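Local coordinates for protein cysteine synthase (Helicobacter pylori, PDB 6AHI) that makes L-cysteine from O-acetyl-L-serine and hydrogen sulfide with the help of pyridoxal 5'-phosphate, and also acts as a cystathionine beta-synthase, at residues G203-L211 and H219-P230. Residues are numbered along the deposited sequence; the frame is centred on the assembly and turned at random.
Sequences GVEPEGSIL and HEIEGIGVEFIP
Pro206 points CG at the face of the His219 ring: CG of the proline stands 3.5 Å from the centroid of the imidazole and 7° off the ring normal, a CH-pi contact. Proline suits this place because its closed ring presents CB, CG and CD to different partners. Pro206 CB meets Ile221 CD1, and Pro206 CD lies 3.4 Å from CA of Gly225, where a residue without a side chain lets the backbone come so near. Ile224 CG1 packs on the same CD, while its side chain also touches helix 266-281 beside Ser267, probably a cofactor ligand. His219 ND1 donates a 2.7 Å bond to Ile221 O, nearly in the ring plane, which fixes the rotation of the imidazole. Pro206 ends strand 200-206 of the larger sheet of this fold-type II PLP enzyme and opens a type II turn to Ser209, with Gly208 at the turn position that glycine commonly fills; the 219-230 loop folds back over this exit. Beyond the turn, Val226 fastens the loop through its backbone and its side chain. Val226 N gives Ser209 OG an almost straight bond of 2.7 Å (176°), the hydroxyl being carried there anti to the serine N (chi1 -172°); Ile210 N adds a weak bond to Val226 O. Val226 CG2 lies 3.7 Å from Leu211 CG and also meets Ile210 CD1. Ile210, an apolar chain crossing that of Val226 at about a right angle, lays CG1 over the Glu227-Phe228 peptide and extends CD1 to within 4.1 Å of Ile229 CD1.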
ATOM      1  N   GLY A 203      22.531  -5.822  13.240  1.00 25.21           N
ATOM      2  CA  GLY A 203      21.626  -4.690  13.404  1.00 25.79           C
ATOM      3  C   GLY A 203      22.058  -3.559  12.493  1.00 26.36           C
ATOM      4  O   GLY A 203      23.246  -3.389  12.249  1.00 28.93           O
ATOM      5  N   VAL A 204      21.102  -2.804  11.953  1.00 25.96           N
ATOM      6  CA  VAL A 204      21.419  -1.812  10.946  1.00 26.55           C
ATOM      7  C   VAL A 204      21.003  -0.441  11.480  1.00 27.60           C
ATOM      8  O   VAL A 204      19.925  -0.309  12.001  1.00 27.65           O
ATOM      9  CB  VAL A 204      20.717  -2.143   9.626  1.00 25.19           C
ATOM     10  CG1 VAL A 204      21.050  -1.145   8.534  1.00 26.20           C
ATOM     11  CG2 VAL A 204      21.023  -3.568   9.189  1.00 24.18           C
ATOM     12  N   GLU A 205      21.895   0.545  11.324  1.00 30.01           N
ATOM     13  CA  GLU A 205      21.679   1.904  11.784  1.00 32.57           C
ATOM     14  C   GLU A 205      22.182   2.842  10.699  1.00 33.16           C
ATOM     15  O   GLU A 205      23.079   2.494   9.931  1.00 34.40           O
ATOM     16  CB  GLU A 205      22.441   2.164  13.088  1.00 36.04           C
ATOM     17  CG  GLU A 205      23.951   1.966  12.942  1.00 38.53           C
ATOM     18  CD  GLU A 205      24.849   2.512  14.047  1.00 41.36           C
ATOM     19  OE1 GLU A 205      24.299   2.992  15.058  1.00 41.98           O
ATOM     20  OE2 GLU A 205      26.101   2.434  13.893  1.00 40.11           O
ATOM     21  N   PRO A 206      21.623   4.058  10.612  1.00 35.09           N
ATOM     22  CA  PRO A 206      22.156   5.093   9.729  1.00 38.17           C
ATOM     23  C   PRO A 206      23.354   5.801  10.375  1.00 40.06           C
ATOM     24  O   PRO A 206      23.520   5.744  11.579  1.00 39.45           O
ATOM     25  CB  PRO A 206      20.972   6.063   9.609  1.00 38.99           C
ATOM     26  CG  PRO A 206      20.334   5.990  10.978  1.00 38.92           C
ATOM     27  CD  PRO A 206      20.462   4.529  11.384  1.00 36.09           C
ATOM     28  N   GLU A 207      24.163   6.463   9.544  1.00 43.46           N
ATOM     29  CA  GLU A 207      25.205   7.396  10.017  1.00 45.71           C
ATOM     30  C   GLU A 207      24.537   8.364  10.989  1.00 45.80           C
ATOM     31  O   GLU A 207      23.389   8.774  10.775  1.00 42.69           O
ATOM     32  CB  GLU A 207      25.869   8.145   8.857  1.00 48.02           C
ATOM     33  CG  GLU A 207      24.891   8.995   8.052  1.00 50.23           C
ATOM     34  CD  GLU A 207      25.528   9.896   7.002  1.00 53.12           C
ATOM     35  OE1 GLU A 207      26.672  10.370   7.259  1.00 58.81           O
ATOM     36  OE2 GLU A 207      24.876  10.165   5.959  1.00 46.69           O
ATOM     37  N   GLY A 208      25.265   8.680  12.073  1.00 48.71           N
ATOM     38  CA  GLY A 208      24.786   9.553  13.127  1.00 47.92           C
ATOM     39  C   GLY A 208      24.053   8.814  14.234  1.00 47.97           C
ATOM     40  O   GLY A 208      23.573   9.439  15.184  1.00 49.04           O
ATOM     41  N   SER A 209      23.962   7.483  14.116  1.00 44.32           N
ATOM     42  CA  SER A 209      23.546   6.595  15.202  1.00 44.80           C
ATOM     43  C   SER A 209      24.817   6.102  15.923  1.00 44.91           C
ATOM     44  O   SER A 209      25.889   6.140  15.339  1.00 48.77           O
ATOM     45  CB  SER A 209      22.710   5.464  14.608  1.00 44.24           C
ATOM     46  OG  SER A 209      22.103   4.654  15.595  1.00 44.18           O
ATOM     47  N   ILE A 210      24.708   5.580  17.149  1.00 44.68           N
ATOM     48  CA  ILE A 210      25.922   5.389  18.020  1.00 45.64           C
ATOM     49  C   ILE A 210      26.374   3.921  18.176  1.00 44.20           C
ATOM     50  O   ILE A 210      27.357   3.677  18.847  1.00 42.21           O
ATOM     51  CB  ILE A 210      25.699   6.041  19.406  1.00 49.97           C
ATOM     52  CG1 ILE A 210      24.422   5.533  20.095  1.00 49.36           C
ATOM     53  CG2 ILE A 210      25.725   7.555  19.284  1.00 50.50           C
ATOM     54  CD1 ILE A 210      24.463   4.073  20.490  1.00 48.37           C
ATOM     55  N   LEU A 211      25.697   2.941  17.554  1.00 42.28           N
ATOM     56  CA  LEU A 211      25.919   1.516  17.934  1.00 41.42           C
ATOM     57  C   LEU A 211      27.343   1.058  17.586  1.00 41.94           C
ATOM     58  O   LEU A 211      27.903   0.224  18.302  1.00 43.50           O
ATOM     59  CB  LEU A 211      24.854   0.626  17.281  1.00 41.95           C
ATOM     60  CG  LEU A 211      23.447   0.739  17.889  1.00 43.25           C
ATOM     61  CD1 LEU A 211      22.401   0.025  17.045  1.00 44.56           C
ATOM     62  CD2 LEU A 211      23.415   0.211  19.308  1.00 45.04           C
ATOM     63  N   HIS A 219      20.195  12.406  10.517  1.00 51.49           N
ATOM     64  CA  HIS A 219      20.269  11.522   9.369  1.00 48.27           C
ATOM     65  C   HIS A 219      18.933  11.627   8.633  1.00 46.60           C
ATOM     66  O   HIS A 219      17.906  11.715   9.278  1.00 46.77           O
ATOM     67  CB  HIS A 219      20.587  10.080   9.819  1.00 46.45           C
ATOM     68  CG  HIS A 219      19.706   9.569  10.918  1.00 46.04           C
ATOM     69  ND1 HIS A 219      18.449   9.038  10.677  1.00 44.59           N
ATOM     70  CD2 HIS A 219      19.886   9.526  12.261  1.00 46.83           C
ATOM     71  CE1 HIS A 219      17.888   8.709  11.825  1.00 44.83           C
ATOM     72  NE2 HIS A 219      18.748   8.994  12.809  1.00 45.96           N
ATOM     73  N   GLU A 220      18.959  11.632   7.297  1.00 47.86           N
ATOM     74  CA  GLU A 220      17.712  11.677   6.514  1.00 47.52           C
ATOM     75  C   GLU A 220      17.003  10.313   6.531  1.00 43.00           C
ATOM     76  O   GLU A 220      15.777  10.275   6.402  1.00 38.28           O
ATOM     77  CB  GLU A 220      17.933  12.111   5.061  1.00 55.21           C
ATOM     78  CG  GLU A 220      16.617  12.527   4.392  1.00 65.17           C
ATOM     79  CD  GLU A 220      16.622  13.054   2.959  1.00 70.50           C
ATOM     80  OE1 GLU A 220      17.225  12.399   2.064  1.00 74.79           O
ATOM     81  OE2 GLU A 220      15.975  14.106   2.729  1.00 72.07           O
ATOM     82  N   ILE A 221      17.736   9.197   6.657  1.00 38.90           N
ATOM     83  CA  ILE A 221      17.037   7.881   6.743  1.00 37.78           C
ATOM     84  C   ILE A 221      16.036   7.966   7.900  1.00 38.45           C
ATOM     85  O   ILE A 221      16.393   8.431   8.970  1.00 38.61           O
ATOM     86  CB  ILE A 221      18.010   6.697   6.917  1.00 37.31           C
ATOM     87  CG1 ILE A 221      18.861   6.492   5.661  1.00 37.99           C
ATOM     88  CG2 ILE A 221      17.257   5.412   7.277  1.00 38.09           C
ATOM     89  CD1 ILE A 221      20.117   5.666   5.866  1.00 39.40           C
ATOM     90  N   GLU A 222      14.811   7.489   7.660  1.00 38.73           N
ATOM     91  CA  GLU A 222      13.716   7.595   8.604  1.00 41.03           C
ATOM     92  C   GLU A 222      13.307   6.229   9.157  1.00 37.82           C
ATOM     93  O   GLU A 222      13.038   5.286   8.399  1.00 37.48           O
ATOM     94  CB  GLU A 222      12.504   8.201   7.899  1.00 46.28           C
ATOM     95  CG  GLU A 222      12.753   9.600   7.371  1.00 56.17           C
ATOM     96  CD  GLU A 222      11.614  10.587   7.524  1.00 56.32           C
ATOM     97  OE1 GLU A 222      10.701  10.333   8.335  1.00 62.26           O
ATOM     98  OE2 GLU A 222      11.649  11.608   6.824  1.00 69.13           O
ATOM     99  N   GLY A 223      13.197   6.147  10.485  1.00 36.53           N
ATOM    100  CA  GLY A 223      12.640   4.994  11.162  1.00 35.04           C
ATOM    101  C   GLY A 223      13.675   4.222  11.961  1.00 35.36           C
ATOM    102  O   GLY A 223      13.322   3.550  12.904  1.00 37.92           O
ATOM    103  N   ILE A 224      14.955   4.338  11.588  1.00 35.32           N
ATOM    104  CA  ILE A 224      16.019   3.633  12.272  1.00 35.69           C
ATOM    105  C   ILE A 224      17.026   4.669  12.773  1.00 36.90           C
ATOM    106  O   ILE A 224      17.073   5.772  12.285  1.00 37.50           O
ATOM    107  CB  ILE A 224      16.698   2.563  11.378  1.00 34.56           C
ATOM    108  CG1 ILE A 224      17.316   3.180  10.122  1.00 36.67           C
ATOM    109  CG2 ILE A 224      15.731   1.442  11.029  1.00 33.39           C
ATOM    110  CD1 ILE A 224      18.258   2.266   9.388  1.00 38.50           C
ATOM    111  N   GLY A 225      17.851   4.252  13.725  1.00 37.26           N
ATOM    112  CA  GLY A 225      18.833   5.105  14.362  1.00 40.22           C
ATOM    113  C   GLY A 225      18.539   5.223  15.832  1.00 41.09           C
ATOM    114  O   GLY A 225      17.362   5.328  16.226  1.00 40.35           O
ATOM    115  N   VAL A 226      19.608   5.161  16.629  1.00 43.78           N
ATOM    116  CA  VAL A 226      19.530   5.320  18.058  1.00 45.52           C
ATOM    117  C   VAL A 226      20.588   6.342  18.490  1.00 48.61           C
ATOM    118  O   VAL A 226      21.679   6.479  17.885  1.00 49.06           O
ATOM    119  CB  VAL A 226      19.728   3.979  18.790  1.00 44.68           C
ATOM    120  CG1 VAL A 226      18.842   2.897  18.210  1.00 44.25           C
ATOM    121  CG2 VAL A 226      21.172   3.538  18.769  1.00 43.54           C
ATOM    122  N   GLU A 227      20.258   7.037  19.568  1.00 49.52           N
ATOM    123  CA  GLU A 227      21.173   7.987  20.221  1.00 52.58           C
ATOM    124  C   GLU A 227      21.754   7.386  21.513  1.00 50.91           C
ATOM    125  O   GLU A 227      22.572   8.043  22.174  1.00 51.66           O
ATOM    126  CB  GLU A 227      20.452   9.305  20.503  1.00 58.01           C
ATOM    127  CG  GLU A 227      19.805   9.903  19.264  1.00 61.55           C
ATOM    128  CD  GLU A 227      19.299  11.333  19.396  1.00 65.67           C
ATOM    129  OE1 GLU A 227      20.072  12.194  19.879  1.00 68.17           O
ATOM    130  OE2 GLU A 227      18.127  11.588  19.009  1.00 68.11           O
ATOM    131  N   PHE A 228      21.343   6.155  21.850  1.00 47.71           N
ATOM    132  CA  PHE A 228      21.741   5.384  23.019  1.00 49.16           C
ATOM    133  C   PHE A 228      21.413   3.901  22.785  1.00 47.02           C
ATOM    134  O   PHE A 228      20.664   3.562  21.861  1.00 43.29           O
ATOM    135  CB  PHE A 228      21.023   5.902  24.281  1.00 52.58           C
ATOM    136  CG  PHE A 228      19.518   6.003  24.171  1.00 52.72           C
ATOM    137  CD1 PHE A 228      18.729   4.863  24.123  1.00 51.37           C
ATOM    138  CD2 PHE A 228      18.893   7.238  24.157  1.00 55.17           C
ATOM    139  CE1 PHE A 228      17.349   4.958  24.046  1.00 53.88           C
ATOM    140  CE2 PHE A 228      17.510   7.330  24.063  1.00 55.36           C
ATOM    141  CZ  PHE A 228      16.743   6.190  24.001  1.00 54.71           C
ATOM    142  N   ILE A 229      21.942   3.029  23.650  1.00 48.02           N
ATOM    143  CA  ILE A 229      21.729   1.556  23.557  1.00 47.18           C
ATOM    144  C   ILE A 229      20.272   1.241  23.898  1.00 45.89           C
ATOM    145  O   ILE A 229      19.790   1.627  24.955  1.00 45.14           O
ATOM    146  CB  ILE A 229      22.679   0.775  24.494  1.00 49.40           C
ATOM    147  CG1 ILE A 229      24.164   1.073  24.253  1.00 51.09           C
ATOM    148  CG2 ILE A 229      22.380  -0.715  24.400  1.00 50.03           C
ATOM    149  CD1 ILE A 229      24.666   0.780  22.840  1.00 50.53           C
ATOM    150  N   PRO A 230      19.512   0.563  23.008  1.00 45.24           N
ATOM    151  CA  PRO A 230      18.204  -0.002  23.362  1.00 45.04           C
ATOM    152  C   PRO A 230      18.294  -0.984  24.521  1.00 47.25           C
ATOM    153  O   PRO A 230      19.276  -1.716  24.639  1.00 49.86           O
ATOM    154  CB  PRO A 230      17.775  -0.767  22.100  1.00 42.71           C
ATOM    155  CG  PRO A 230      18.513  -0.050  21.005  1.00 42.55           C
ATOM    156  CD  PRO A 230      19.862   0.306  21.603  1.00 42.99           C
TER